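PDB 2J5Z: ficolin-3 from Homo sapiens, which binds galactose through its fibrinogen-like domain and probably serves as a carbohydrate-recognition lectin of innate immunity. Local coordinates for residues 101-106 / 216-221; 146-151 / 181-186; 151-156 / 174-179. All coordinates share one frame; numbering follows the deposited sequence.

Interaction 1. Residues 101-106 / 216-221; sequences LRVELE and VRMMLR
Glu104 and Arg217 stand side by side on one face of an antiparallel pair of strands and point the same way. The carboxylate and guanidinium planes of this salt bridge are 46° apart, so the meeting is not a flat fork. Arg217 NE, 3.0 Å from Glu104 OE1, and Arg217 NH2 both reach that oxygen from the same face of the carboxylate, while the guanidinium keeps the oxygen close to its own plane. Glu104 OE2 is held mainly by a second salt bridge, to the extended Arg102, whose NE (3.0 Å from Glu104 OE2, on the anti lone pair) and NH2 both reach it; Arg217 NH2 adds a weak bond. Salt bridges of Arg102 to Glu48 and of Arg217 to Asp44 continue the network, which probably keeps Glu104 ionised. Met219 runs alongside Arg102; with chi1 at 48° its CG comes 3.7 Å from Arg102 CB, and its SD lies 3.8 Å from Glu104 OE2.

The reverse face is wholly apolar. Leu101 CD1 meets Leu220 CD2 at 3.9 Å, and Leu105 CD2 packs alongside Val216 CG2 at 3.8 Å. Between the faces, Arg102 pairs with Met219 and Glu104 with Arg217 through two backbone hydrogen bonds each.

In the central sheet, strand 101-106 runs between strands 112-122 and 215-220; the latter also pairs with strand 52-58, and Leu220 reaches helix 87-94.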
loop_
_atom_site.group_PDB
_atom_site.type_symbol
_atom_site.label_atom_id
_atom_site.label_comp_id
_atom_site.label_asym_id
_atom_site.label_seq_id
_atom_site.Cartn_x
_atom_site.Cartn_y
_atom_site.Cartn_z
ATOM N N LEU A 101 -12.505 18.965 -11.470
ATOM C CA LEU A 101 -11.089 18.746 -11.199
ATOM C C LEU A 101 -10.649 19.487 -9.941
ATOM O O LEU A 101 -10.850 20.700 -9.829
ATOM C CB LEU A 101 -10.233 19.226 -12.377
ATOM C CG LEU A 101 -8.708 19.151 -12.163
ATOM C CD1 LEU A 101 -8.196 17.685 -12.093
ATOM C CD2 LEU A 101 -7.960 19.905 -13.253
ATOM N N ARG A 102 -10.043 18.749 -9.015
ATOM C CA ARG A 102 -9.324 19.351 -7.900
ATOM C C ARG A 102 -7.836 19.036 -8.010
ATOM O O ARG A 102 -7.451 17.875 -8.223
ATOM C CB ARG A 102 -9.884 18.821 -6.578
ATOM C CG ARG A 102 -9.080 19.216 -5.360
ATOM C CD ARG A 102 -9.808 18.768 -4.105
ATOM N NE ARG A 102 -8.970 18.882 -2.916
ATOM C CZ ARG A 102 -9.110 19.825 -1.990
ATOM N NH1 ARG A 102 -10.072 20.732 -2.097
ATOM N NH2 ARG A 102 -8.295 19.843 -0.940
ATOM N N VAL A 103 -7.013 20.075 -7.889
ATOM C CA VAL A 103 -5.559 19.934 -7.854
ATOM C C VAL A 103 -5.076 20.267 -6.433
ATOM O O VAL A 103 -5.449 21.307 -5.883
ATOM C CB VAL A 103 -4.891 20.872 -8.878
ATOM C CG1 VAL A 103 -3.382 20.891 -8.704
ATOM C CG2 VAL A 103 -5.264 20.452 -10.321
ATOM N N GLU A 104 -4.281 19.375 -5.843
ATOM C CA GLU A 104 -3.678 19.623 -4.525
ATOM C C GLU A 104 -2.160 19.752 -4.598
ATOM O O GLU A 104 -1.486 18.948 -5.235
ATOM C CB GLU A 104 -4.010 18.490 -3.565
ATOM C CG GLU A 104 -5.475 18.307 -3.274
ATOM C CD GLU A 104 -5.688 17.263 -2.197
ATOM O OE1 GLU A 104 -4.697 16.573 -1.861
ATOM O OE2 GLU A 104 -6.822 17.138 -1.694
ATOM N N LEU A 105 -1.623 20.751 -3.908
ATOM C CA LEU A 105 -0.205 21.040 -3.963
ATOM C C LEU A 105 0.335 21.167 -2.544
ATOM O O LEU A 105 -0.335 21.706 -1.680
ATOM C CB LEU A 105 0.036 22.346 -4.728
ATOM C CG LEU A 105 -0.567 22.444 -6.135
ATOM C CD1 LEU A 105 -0.494 23.879 -6.651
ATOM C CD2 LEU A 105 0.136 21.496 -7.098
ATOM N N GLU A 106 1.539 20.660 -2.307
ATOM C CA GLU A 106 2.152 20.817 -0.991
ATOM C C GLU A 106 3.610 21.206 -1.141
ATOM O O GLU A 106 4.362 20.528 -1.827
ATOM C CB GLU A 106 2.021 19.537 -0.170
ATOM C CG GLU A 106 2.511 19.697 1.263
ATOM C CD GLU A 106 2.384 18.425 2.068
ATOM O OE1 GLU A 106 1.282 17.835 2.093
ATOM O OE2 GLU A 106 3.391 18.017 2.683
ATOM N N VAL A 216 2.002 16.474 -4.988
ATOM C CA VAL A 216 0.913 16.967 -5.827
ATOM C C VAL A 216 -0.098 15.844 -6.010
ATOM O O VAL A 216 0.288 14.683 -6.065
ATOM C CB VAL A 216 1.451 17.360 -7.229
ATOM C CG1 VAL A 216 0.307 17.768 -8.149
ATOM C CG2 VAL A 216 2.495 18.481 -7.115
ATOM N N ARG A 217 -1.382 16.173 -6.111
ATOM C CA ARG A 217 -2.373 15.188 -6.572
ATOM C C ARG A 217 -3.315 15.872 -7.536
ATOM O O ARG A 217 -3.588 17.056 -7.375
ATOM C CB ARG A 217 -3.195 14.600 -5.426
ATOM C CG ARG A 217 -2.394 13.871 -4.346
ATOM C CD ARG A 217 -3.313 13.015 -3.491
ATOM N NE ARG A 217 -4.324 13.771 -2.756
ATOM C CZ ARG A 217 -5.303 13.191 -2.071
ATOM N NH1 ARG A 217 -5.380 11.868 -2.043
ATOM N NH2 ARG A 217 -6.193 13.911 -1.407
ATOM N N MET A 218 -3.803 15.131 -8.533
ATOM C CA MET A 218 -4.888 15.627 -9.394
ATOM C C MET A 218 -6.042 14.644 -9.314
ATOM O O MET A 218 -5.843 13.429 -9.435
ATOM C CB MET A 218 -4.420 15.769 -10.849
ATOM C CG MET A 218 -3.116 16.568 -11.026
ATOM S SD MET A 218 -2.546 16.651 -12.751
ATOM C CE MET A 218 -3.712 17.809 -13.471
ATOM N N MET A 219 -7.259 15.151 -9.131
ATOM C CA MET A 219 -8.358 14.257 -8.810
ATOM C C MET A 219 -9.683 14.744 -9.395
ATOM O O MET A 219 -9.868 15.943 -9.597
ATOM C CB MET A 219 -8.459 14.086 -7.287
ATOM C CG MET A 219 -8.420 15.392 -6.506
ATOM S SD MET A 219 -7.642 15.279 -4.847
ATOM C CE MET A 219 -8.816 14.237 -4.046
ATOM N N LEU A 220 -10.582 13.801 -9.665
ATOM C CA LEU A 220 -11.876 14.075 -10.290
ATOM C C LEU A 220 -13.053 13.585 -9.471
ATOM O O LEU A 220 -13.004 12.513 -8.843
ATOM C CB LEU A 220 -11.957 13.346 -11.643
ATOM C CG LEU A 220 -10.879 13.637 -12.667
ATOM C CD1 LEU A 220 -11.077 12.731 -13.879
ATOM C CD2 LEU A 220 -10.891 15.111 -13.064
ATOM N N ARG A 221 -14.150 14.335 -9.516
ATOM C CA ARG A 221 -15.373 13.870 -8.881
ATOM C C ARG A 221 -16.611 14.328 -9.650
ATOM O O ARG A 221 -16.757 15.507 -9.990
ATOM C CB ARG A 221 -15.437 14.345 -7.427
ATOM C CG ARG A 221 -16.709 13.930 -6.702
ATOM C CD ARG A 221 -16.661 14.277 -5.216
ATOM N NE ARG A 221 -16.771 15.715 -4.951
ATOM C CZ ARG A 221 -16.764 16.245 -3.730
ATOM N NH1 ARG A 221 -16.653 15.457 -2.667
ATOM N NH2 ARG A 221 -16.869 17.561 -3.564
ATOM O OXT ARG A 221 -17.500 13.527 -9.932
#

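Interaction 2. Residues 146-151 / 181-186; sequences SLHSGR and YRSNLN. With GAL (beta-D-galactopyranose), chain E.
The carbonyl oxygen of Leu147, whose side chain leans toward Arg182, accepts a hydrogen bond from Arg151 NE at 2.9 Å. The bond comes in tilted 26° from the carbonyl plane, but the oxygen lies within the plane of the guanidinium. It spans the type II turn from His148 to Arg151, where Gly150 adopts backbone angles that a side chain would tolerate poorly. Arg151 N closes the turn on His148 O, the extended side chain returns NE to Leu147 O, and Ser149 N closes the short 3-10 segment onto Ser146 O at 3.0 Å.

The two segments meet by packing, without a hydrogen bond between them. The His148 imidazole turns an edge to the backbone of Tyr181 and Arg182, with Tyr181 CA near the ring plane, and runs alongside the start of the Tyr181 side chain. Leu147 also meets Arg182, but the detail of that packing is doubtful. Arg182 is bent at chi2 and chi3, and its NH2 is held by Asp143 O; Ser183 OG is bonded to Ser144 O, so both polar ends tie the 181-186 loop to residues just ahead of 146-151.

The Tyr181 ring leads away from His148. A chi1 of 74° sets CG between the backbone N and the carbonyl carbon, and the ring then lies flat between two neighbours: galactose O3 sits over one face, toward the rim, and Asn184 CB lies 3.4 Å above the centre of the other. Its hydroxyl is fixed by Asp202, which should restrain the ring's position. Tyr181 N makes a weak hydrogen bond of 3.5 Å to galactose O1, and Cys180 N is also hydrogen-bonded to the sugar. Together with Val171, Ser179, Tyr199 and Val209, Tyr181 and Cys180 form the galactose pocket of this fibrinogen-like recognition domain.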
loop_
_atom_site.group_PDB
_atom_site.type_symbol
_atom_site.label_atom_id
_atom_site.label_comp_id
_atom_site.label_asym_id
_atom_site.label_seq_id
_atom_site.Cartn_x
_atom_site.Cartn_y
_atom_site.Cartn_z
ATOM N N SER A 146 -5.869 27.057 -16.946
ATOM C CA SER A 146 -6.782 27.537 -17.992
ATOM C C SER A 146 -6.074 27.757 -19.314
ATOM O O SER A 146 -6.627 27.458 -20.373
ATOM C CB SER A 146 -7.497 28.823 -17.569
ATOM O OG SER A 146 -8.408 28.565 -16.526
ATOM N N LEU A 147 -4.851 28.279 -19.251
ATOM C CA LEU A 147 -4.025 28.472 -20.449
ATOM C C LEU A 147 -3.923 27.178 -21.254
ATOM O O LEU A 147 -3.865 27.188 -22.481
ATOM C CB LEU A 147 -2.611 28.957 -20.068
ATOM C CG LEU A 147 -1.529 28.806 -21.153
ATOM C CD1 LEU A 147 -1.763 29.754 -22.333
ATOM C CD2 LEU A 147 -0.100 28.959 -20.621
ATOM N N HIS A 148 -3.918 26.056 -20.545
ATOM C CA HIS A 148 -3.687 24.773 -21.170
ATOM C C HIS A 148 -4.942 24.152 -21.756
ATOM O O HIS A 148 -4.864 23.196 -22.526
ATOM C CB HIS A 148 -2.994 23.843 -20.178
ATOM C CG HIS A 148 -1.589 24.262 -19.897
ATOM N ND1 HIS A 148 -1.231 24.955 -18.764
ATOM C CD2 HIS A 148 -0.470 24.154 -20.644
ATOM C CE1 HIS A 148 0.062 25.228 -18.808
ATOM N NE2 HIS A 148 0.546 24.754 -19.939
ATOM N N SER A 149 -6.092 24.716 -21.428
ATOM C CA SER A 149 -7.339 24.201 -21.991
ATOM C C SER A 149 -7.351 24.395 -23.501
ATOM O O SER A 149 -6.933 25.440 -23.990
ATOM C CB SER A 149 -8.551 24.883 -21.380
ATOM O OG SER A 149 -9.737 24.240 -21.838
ATOM N N GLY A 150 -7.810 23.386 -24.236
ATOM C CA GLY A 150 -7.860 23.467 -25.698
ATOM C C GLY A 150 -6.595 23.000 -26.391
ATOM O O GLY A 150 -6.514 23.012 -27.632
ATOM N N ARG A 151 -5.600 22.581 -25.610
ATOM C CA ARG A 151 -4.314 22.216 -26.176
ATOM C C ARG A 151 -4.105 20.712 -26.154
ATOM O O ARG A 151 -4.588 20.037 -25.250
ATOM C CB ARG A 151 -3.180 22.937 -25.442
ATOM C CG ARG A 151 -3.301 24.447 -25.558
ATOM C CD ARG A 151 -2.223 25.197 -24.833
ATOM N NE ARG A 151 -2.469 26.630 -24.951
ATOM C CZ ARG A 151 -2.079 27.371 -25.985
ATOM N NH1 ARG A 151 -1.390 26.822 -26.987
ATOM N NH2 ARG A 151 -2.360 28.670 -26.007
ATOM N N TYR A 181 4.487 26.601 -20.547
ATOM C CA TYR A 181 3.533 26.296 -19.473
ATOM C C TYR A 181 3.287 27.333 -18.366
ATOM O O TYR A 181 4.136 28.181 -18.069
ATOM C CB TYR A 181 3.893 24.953 -18.810
ATOM C CG TYR A 181 5.116 24.962 -17.893
ATOM C CD1 TYR A 181 5.020 25.399 -16.576
ATOM C CD2 TYR A 181 6.342 24.480 -18.334
ATOM C CE1 TYR A 181 6.120 25.383 -15.725
ATOM C CE2 TYR A 181 7.454 24.455 -17.486
ATOM C CZ TYR A 181 7.334 24.911 -16.187
ATOM O OH TYR A 181 8.415 24.893 -15.331
ATOM N N ARG A 182 2.105 27.237 -17.755
ATOM C CA ARG A 182 1.829 27.849 -16.456
ATOM C C ARG A 182 1.813 26.763 -15.384
ATOM O O ARG A 182 1.958 27.057 -14.201
ATOM C CB ARG A 182 0.469 28.554 -16.451
ATOM C CG ARG A 182 0.254 29.567 -17.569
ATOM C CD ARG A 182 0.152 30.987 -17.057
ATOM N NE ARG A 182 -0.729 31.108 -15.899
ATOM C CZ ARG A 182 -0.503 31.945 -14.893
ATOM N NH1 ARG A 182 0.568 32.733 -14.911
ATOM N NH2 ARG A 182 -1.337 31.998 -13.871
ATOM N N SER A 183 1.604 25.510 -15.796
ATOM C CA SER A 183 1.687 24.359 -14.872
ATOM C C SER A 183 2.431 23.189 -15.521
ATOM O O SER A 183 2.402 23.011 -16.735
ATOM C CB SER A 183 0.298 23.909 -14.402
ATOM O OG SER A 183 -0.565 23.685 -15.509
ATOM N N ASN A 184 3.072 22.373 -14.697
ATOM C CA ASN A 184 3.970 21.341 -15.196
ATOM C C ASN A 184 4.080 20.229 -14.155
ATOM O O ASN A 184 5.181 19.872 -13.718
ATOM C CB ASN A 184 5.354 21.964 -15.432
ATOM C CG ASN A 184 6.298 21.048 -16.160
ATOM O OD1 ASN A 184 5.921 20.380 -17.144
ATOM N ND2 ASN A 184 7.570 21.034 -15.711
ATOM N N LEU A 185 2.939 19.684 -13.752
ATOM C CA LEU A 185 2.883 18.789 -12.597
ATOM C C LEU A 185 3.448 17.394 -12.847
ATOM O O LEU A 185 3.621 16.631 -11.904
ATOM C CB LEU A 185 1.457 18.685 -12.044
ATOM C CG LEU A 185 0.819 20.000 -11.574
ATOM C CD1 LEU A 185 -0.579 19.731 -11.033
ATOM C CD2 LEU A 185 1.681 20.765 -10.534
ATOM N N ASN A 186 3.720 17.074 -14.109
ATOM C CA ASN A 186 4.372 15.813 -14.473
ATOM C C ASN A 186 5.843 16.089 -14.749
ATOM O O ASN A 186 6.519 15.322 -15.443
ATOM C CB ASN A 186 3.722 15.182 -15.705
ATOM C CG ASN A 186 2.320 14.674 -15.441
ATOM O OD1 ASN A 186 1.963 14.368 -14.302
ATOM N ND2 ASN A 186 1.517 14.562 -16.502
HETATM C C1 GAL E . 6.899 29.480 -20.253
HETATM C C2 GAL E . 6.657 28.958 -18.845
HETATM C C3 GAL E . 7.967 28.541 -18.188
HETATM C C4 GAL E . 8.916 27.800 -19.131
HETATM C C5 GAL E . 8.903 28.347 -20.550
HETATM C C6 GAL E . 9.695 27.441 -21.484
HETATM O O1 GAL E . 5.660 29.841 -20.877
HETATM O O2 GAL E . 6.033 29.975 -18.049
HETATM O O3 GAL E . 7.664 27.700 -17.073
HETATM O O4 GAL E . 8.572 26.412 -19.169
HETATM O O5 GAL E . 7.547 28.442 -20.978
HETATM O O6 GAL E . 10.537 28.239 -22.326
#

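Interaction 3. Residues 151-156 / 174-179; sequences RPFTTY and AWWYAS. With GAL (beta-D-galactopyranose), chain E.
A single antiparallel bridge joins Thr154 to Trp175 in the loop-rich part of the domain. Thr154 N points almost straight at Trp175 O, 2.9 Å away at 172° on the hydrogen, and the return bond from Trp175 N to Thr154 O is weak at 3.3 Å. Trp175 O also receives a weak bond from Tyr177 N, which closes an inverse gamma turn centred on Trp176 and carries the chain out of the bridge.

The turn presents the Trp176 indole to Phe153. The two rings form a T-shaped pair: the edge of Phe153 is directed at the face of the five-membered ring, with centroids 5.0 Å apart and planes at 73°. With chi1 at -159° the Phe153 ring swings away from its own backbone N, and Phe153 CZ meets Ala174 CB at 3.7 Å. Trp176 NE1 is bonded to Tyr129 O, which steadies the indole.

This pairing lies in the calcium-binding and ligand-binding region of the fibrinogen-like fold. The chain continues from 151-156 to the calcium ligands Asp159, Asp161, Ser163 and Ser165, passes through helix 167-171, and returns as 174-179. At the far end, Ala178 CB lies 3.3 Å above the guanidinium plane of Arg151, toward its rim. A water bridges Arg151 NH1 and Tyr177 O. Thr154 OG1 is buried without a polar partner in the model, at the edge of the Tyr177 ring and 3.8 Å from Tyr177 CD2; the unusual Thr154 torsion makes this placement less certain. Beyond Ala178, Ser179 O receives a weak hydrogen bond from galactose O1.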
loop_
_atom_site.group_PDB
_atom_site.type_symbol
_atom_site.label_atom_id
_atom_site.label_comp_id
_atom_site.label_asym_id
_atom_site.label_seq_id
_atom_site.Cartn_x
_atom_site.Cartn_y
_atom_site.Cartn_z
ATOM N N ARG A 151 -5.600 22.581 -25.610
ATOM C CA ARG A 151 -4.314 22.216 -26.176
ATOM C C ARG A 151 -4.105 20.712 -26.154
ATOM O O ARG A 151 -4.588 20.037 -25.250
ATOM C CB ARG A 151 -3.180 22.937 -25.442
ATOM C CG ARG A 151 -3.301 24.447 -25.558
ATOM C CD ARG A 151 -2.223 25.197 -24.833
ATOM N NE ARG A 151 -2.469 26.630 -24.951
ATOM C CZ ARG A 151 -2.079 27.371 -25.985
ATOM N NH1 ARG A 151 -1.390 26.822 -26.987
ATOM N NH2 ARG A 151 -2.360 28.670 -26.007
ATOM N N PRO A 152 -3.411 20.186 -27.176
ATOM C CA PRO A 152 -3.115 18.758 -27.228
ATOM C C PRO A 152 -2.053 18.398 -26.198
ATOM O O PRO A 152 -1.319 19.260 -25.738
ATOM C CB PRO A 152 -2.553 18.572 -28.643
ATOM C CG PRO A 152 -1.904 19.900 -28.942
ATOM C CD PRO A 152 -2.853 20.907 -28.339
ATOM N N PHE A 153 -1.996 17.127 -25.829
ATOM C CA PHE A 153 -0.940 16.635 -24.960
ATOM C C PHE A 153 0.310 16.449 -25.819
ATOM O O PHE A 153 0.202 16.016 -26.981
ATOM C CB PHE A 153 -1.399 15.291 -24.379
ATOM C CG PHE A 153 -0.691 14.886 -23.116
ATOM C CD1 PHE A 153 -1.010 15.480 -21.907
ATOM C CD2 PHE A 153 0.255 13.862 -23.133
ATOM C CE1 PHE A 153 -0.391 15.092 -20.734
ATOM C CE2 PHE A 153 0.890 13.466 -21.957
ATOM C CZ PHE A 153 0.568 14.078 -20.756
ATOM N N THR A 154 1.483 16.786 -25.275
ATOM C CA THR A 154 2.765 16.454 -25.940
ATOM C C THR A 154 3.748 15.762 -25.009
ATOM O O THR A 154 3.824 16.053 -23.803
ATOM C CB THR A 154 3.472 17.625 -26.747
ATOM O OG1 THR A 154 4.658 18.107 -26.087
ATOM C CG2 THR A 154 2.540 18.724 -27.066
ATOM N N THR A 155 4.449 14.798 -25.592
ATOM C CA THR A 155 5.511 14.071 -24.920
ATOM C C THR A 155 6.790 14.256 -25.742
ATOM O O THR A 155 6.767 14.857 -26.814
ATOM C CB THR A 155 5.182 12.570 -24.830
ATOM O OG1 THR A 155 4.919 12.053 -26.138
ATOM C CG2 THR A 155 3.932 12.346 -23.964
ATOM N N TYR A 156 7.906 13.729 -25.256
ATOM C CA TYR A 156 9.160 13.940 -25.964
ATOM C C TYR A 156 9.167 13.333 -27.373
ATOM O O TYR A 156 9.884 13.811 -28.258
ATOM C CB TYR A 156 10.359 13.476 -25.118
ATOM C CG TYR A 156 10.412 11.989 -24.852
ATOM C CD1 TYR A 156 10.697 11.095 -25.870
ATOM C CD2 TYR A 156 10.199 11.485 -23.576
ATOM C CE1 TYR A 156 10.749 9.737 -25.633
ATOM C CE2 TYR A 156 10.252 10.126 -23.327
ATOM C CZ TYR A 156 10.525 9.261 -24.356
ATOM O OH TYR A 156 10.582 7.907 -24.120
ATOM N N ALA A 174 5.638 16.061 -19.509
ATOM C CA ALA A 174 4.586 15.765 -20.469
ATOM C C ALA A 174 3.362 16.541 -20.000
ATOM O O ALA A 174 3.036 16.514 -18.823
ATOM C CB ALA A 174 4.278 14.263 -20.478
ATOM N N TRP A 175 2.672 17.217 -20.910
ATOM C CA TRP A 175 1.564 18.080 -20.499
ATOM C C TRP A 175 0.920 18.625 -21.750
ATOM O O TRP A 175 1.396 18.389 -22.858
ATOM C CB TRP A 175 2.107 19.264 -19.698
ATOM C CG TRP A 175 1.195 19.958 -18.701
ATOM C CD1 TRP A 175 0.778 21.276 -18.736
ATOM C CD2 TRP A 175 0.675 19.411 -17.488
ATOM N NE1 TRP A 175 0.020 21.560 -17.631
ATOM C CE2 TRP A 175 -0.063 20.438 -16.846
ATOM C CE3 TRP A 175 0.752 18.148 -16.881
ATOM C CZ2 TRP A 175 -0.718 20.241 -15.621
ATOM C CZ3 TRP A 175 0.106 17.952 -15.669
ATOM C CH2 TRP A 175 -0.631 18.991 -15.055
ATOM N N TRP A 176 -0.146 19.388 -21.555
ATOM C CA TRP A 176 -0.808 20.047 -22.658
ATOM C C TRP A 176 -0.078 21.360 -22.911
ATOM O O TRP A 176 -0.647 22.441 -22.735
ATOM C CB TRP A 176 -2.281 20.279 -22.314
ATOM C CG TRP A 176 -2.996 19.003 -21.930
ATOM C CD1 TRP A 176 -3.609 18.110 -22.781
ATOM C CD2 TRP A 176 -3.152 18.466 -20.607
ATOM N NE1 TRP A 176 -4.140 17.057 -22.060
ATOM C CE2 TRP A 176 -3.872 17.254 -20.725
ATOM C CE3 TRP A 176 -2.748 18.893 -19.328
ATOM C CZ2 TRP A 176 -4.192 16.458 -19.619
ATOM C CZ3 TRP A 176 -3.085 18.111 -18.224
ATOM C CH2 TRP A 176 -3.799 16.901 -18.379
ATOM N N TYR A 177 1.186 21.252 -23.331
ATOM C CA TYR A 177 2.063 22.426 -23.446
ATOM C C TYR A 177 1.610 23.448 -24.489
ATOM O O TYR A 177 1.078 23.101 -25.544
ATOM C CB TYR A 177 3.512 22.013 -23.753
ATOM C CG TYR A 177 4.180 21.266 -22.628
ATOM C CD1 TYR A 177 4.352 21.856 -21.379
ATOM C CD2 TYR A 177 4.631 19.968 -22.812
ATOM C CE1 TYR A 177 4.957 21.166 -20.331
ATOM C CE2 TYR A 177 5.235 19.276 -21.779
ATOM C CZ TYR A 177 5.403 19.879 -20.548
ATOM O OH TYR A 177 5.992 19.189 -19.510
ATOM N N ALA A 178 1.867 24.708 -24.174
ATOM C CA ALA A 178 1.748 25.797 -25.133
ATOM C C ALA A 178 3.183 26.160 -25.549
ATOM O O ALA A 178 3.776 25.483 -26.392
ATOM C CB ALA A 178 1.039 26.973 -24.480
ATOM N N SER A 179 3.753 27.202 -24.950
ATOM C CA SER A 179 5.160 27.531 -25.191
ATOM C C SER A 179 5.837 28.250 -24.011
ATOM O O SER A 179 6.252 29.410 -24.128
ATOM C CB SER A 179 5.320 28.314 -26.502
ATOM O OG SER A 179 4.369 29.362 -26.593
HETATM C C1 GAL E . 6.899 29.480 -20.253
HETATM C C2 GAL E . 6.657 28.958 -18.845
HETATM C C3 GAL E . 7.967 28.541 -18.188
HETATM C C4 GAL E . 8.916 27.800 -19.131
HETATM C C5 GAL E . 8.903 28.347 -20.550
HETATM C C6 GAL E . 9.695 27.441 -21.484
HETATM O O1 GAL E . 5.660 29.841 -20.877
HETATM O O2 GAL E . 6.033 29.975 -18.049
HETATM O O3 GAL E . 7.664 27.700 -17.073
HETATM O O4 GAL E . 8.572 26.412 -19.169
HETATM O O5 GAL E . 7.547 28.442 -20.978
HETATM O O6 GAL E . 10.537 28.239 -22.326
HETATM O O HOH W 1 -0.515 24.230 -27.533
#

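Overall arrangement
All three contacts are largely buried, but their chemistry changes outward. Interaction 1 belongs to the central sheet, its centre about 7 Å from the centre of the chain, with regular backbone pairing and charges confined to one face. Interactions 2 and 3 lie farther out among loops, share Arg151, and both touch galactose; only interaction 3 of these has a backbone bridge, whereas interaction 2 relies on packing. Leu185 links the layers, its CD1 lying 3.6 Å from Val216 CG1, and Trp175 CH2 packs against Met218 CE. The loops are joined by Asn184 OD1 and Tyr177 OH, 2.7 Å apart in a probable hydrogen bond. Along the chain, interaction 3 is nested within interaction 2, and both within interaction 1.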